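Local coordinates for translation initiation factor eIF2b-like protein (Chaetomium thermophilum, PDB 4ZEM) that is the beta subunit of the translation initiation factor eIF2B complex and probably contributes to guanine nucleotide exchange on eIF2, at residues R20-L24 with E25-E29. Numbering follows the deposited sequence.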
loop_
_atom_site.group_PDB
_atom_site.type_symbol
_atom_site.label_atom_id
_atom_site.label_comp_id
_atom_site.label_asym_id
_atom_site.label_seq_id
_atom_site.Cartn_x
_atom_site.Cartn_y
_atom_site.Cartn_z
ATOM N N ARG A 20 -16.633 -0.410 16.171
ATOM C CA ARG A 20 -17.546 0.705 16.413
ATOM C C ARG A 20 -18.228 0.630 17.781
ATOM O O ARG A 20 -18.721 1.637 18.288
ATOM C CB ARG A 20 -18.574 0.801 15.282
ATOM C CG ARG A 20 -18.085 1.691 14.133
ATOM C CD ARG A 20 -18.226 1.046 12.765
ATOM N NE ARG A 20 -17.185 1.515 11.854
ATOM C CZ ARG A 20 -16.684 0.799 10.852
ATOM N NH1 ARG A 20 -17.135 -0.425 10.620
ATOM N NH2 ARG A 20 -15.737 1.309 10.074
ATOM N N ASP A 21 -18.255 -0.561 18.374
ATOM C CA ASP A 21 -18.776 -0.732 19.733
ATOM C C ASP A 21 -17.750 -1.278 20.723
ATOM O O ASP A 21 -18.089 -2.049 21.625
ATOM C CB ASP A 21 -19.999 -1.657 19.732
ATOM C CG ASP A 21 -21.169 -1.084 18.951
ATOM O OD1 ASP A 21 -21.599 0.045 19.275
ATOM O OD2 ASP A 21 -21.671 -1.764 18.029
ATOM N N GLN A 22 -16.485 -0.950 20.493
ATOM C CA GLN A 22 -15.430 -1.170 21.477
ATOM C C GLN A 22 -14.817 0.168 21.883
ATOM O O GLN A 22 -15.001 1.167 21.185
ATOM C CB GLN A 22 -14.381 -2.118 20.931
ATOM C CG GLN A 22 -13.567 -2.814 21.971
ATOM C CD GLN A 22 -12.678 -3.857 21.346
ATOM O OE1 GLN A 22 -12.088 -3.634 20.288
ATOM N NE2 GLN A 22 -12.621 -5.030 21.964
ATOM N N SER A 23 -14.093 0.211 22.996
ATOM C CA SER A 23 -13.436 1.460 23.346
ATOM C C SER A 23 -12.224 1.638 22.439
ATOM O O SER A 23 -11.686 0.662 21.918
ATOM C CB SER A 23 -12.994 1.455 24.804
ATOM O OG SER A 23 -11.717 0.849 24.937
ATOM N N LEU A 24 -11.814 2.888 22.239
ATOM C CA LEU A 24 -10.817 3.213 21.226
ATOM C C LEU A 24 -9.517 2.505 21.582
ATOM O O LEU A 24 -8.872 1.885 20.733
ATOM C CB LEU A 24 -10.611 4.726 21.125
ATOM C CG LEU A 24 -9.397 5.232 20.349
ATOM C CD1 LEU A 24 -9.392 4.676 18.923
ATOM C CD2 LEU A 24 -9.388 6.746 20.342
ATOM N N GLU A 25 -9.169 2.571 22.864
ATOM C CA GLU A 25 -7.927 2.000 23.362
ATOM C C GLU A 25 -7.931 0.485 23.227
ATOM O O GLU A 25 -6.903 -0.124 22.927
ATOM C CB GLU A 25 -7.689 2.416 24.820
ATOM C CG GLU A 25 -6.352 1.933 25.371
ATOM C CD GLU A 25 -5.158 2.647 24.738
ATOM O OE1 GLU A 25 -5.356 3.663 24.030
ATOM O OE2 GLU A 25 -4.018 2.181 24.939
ATOM N N ALA A 26 -9.090 -0.120 23.449
ATOM C CA ALA A 26 -9.226 -1.554 23.262
ATOM C C ALA A 26 -9.020 -1.947 21.792
ATOM O O ALA A 26 -8.342 -2.931 21.505
ATOM C CB ALA A 26 -10.581 -2.024 23.762
ATOM N N SER A 27 -9.587 -1.173 20.865
ATOM C CA SER A 27 -9.408 -1.435 19.432
ATOM C C SER A 27 -7.948 -1.316 19.002
ATOM O O SER A 27 -7.443 -2.159 18.261
ATOM C CB SER A 27 -10.260 -0.485 18.583
ATOM O OG SER A 27 -11.630 -0.548 18.936
ATOM N N ILE A 28 -7.277 -0.272 19.480
ATOM C CA ILE A 28 -5.873 -0.047 19.153
ATOM C C ILE A 28 -5.033 -1.206 19.676
ATOM O O ILE A 28 -4.183 -1.736 18.965
ATOM C CB ILE A 28 -5.344 1.284 19.749
ATOM C CG1 ILE A 28 -6.163 2.475 19.244
ATOM C CG2 ILE A 28 -3.873 1.482 19.401
ATOM C CD1 ILE A 28 -5.706 3.819 19.808
ATOM N N GLU A 29 -5.291 -1.610 20.916
ATOM C CA GLU A 29 -4.530 -2.686 21.548
ATOM C C GLU A 29 -4.771 -4.055 20.909
ATOM O O GLU A 29 -3.855 -4.872 20.822
ATOM C CB GLU A 29 -4.850 -2.754 23.040
ATOM C CG GLU A 29 -3.770 -3.439 23.855
ATOM C CD GLU A 29 -2.391 -2.860 23.591
ATOM O OE1 GLU A 29 -1.437 -3.648 23.415
ATOM O OE2 GLU A 29 -2.259 -1.617 23.570
#
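With chi1 at 86°, Ser23 holds OG between its own backbone N and carbonyl carbon, and from there the hydroxyl oxygen turns forward to accept the backbone N-H of Ala26. Ser23 OG lies 3.2 Å from Ala26 N, the bond bending modestly to 156° at the hydrogen. Ser27 has its OG beside the backbone N (chi1 -56°), which carries the hydroxyl back to the preceding turn. There it adds a second donor to an oxygen that already takes the helical N-H of the same residue: Ser27 N reaches Ser23 O at 3.0 Å, while Ser27 OG gives its hydrogen to Ser23 O at 3.2 Å from above the carbonyl plane. Gln22 runs out extended, its aliphatic part lying over the Ala26 methyl with Gln22 CG 3.6 Å from Ala26 CB. On another side of the turn, Leu24 and Ile28 meet at an oblique angle through their ends, Leu24 CD1 standing 3.9 Å from Ile28 CD1. The backbone beneath them is tied by Ile28 N to Leu24 O at 3.0 Å. Leu24 and Ile28 also touch Val56 and Leu52 of helix 43-59, respectively, while the Glu25 carboxylate forms a salt bridge with Arg78. A serine N-cap of this kind, its hydroxyl accepting the N-H three residues further on (N3), is the classic start of an alpha-helix; here it opens helix 24-37 after the loop from helix 12-18, in the helical N-terminal part of the subunit.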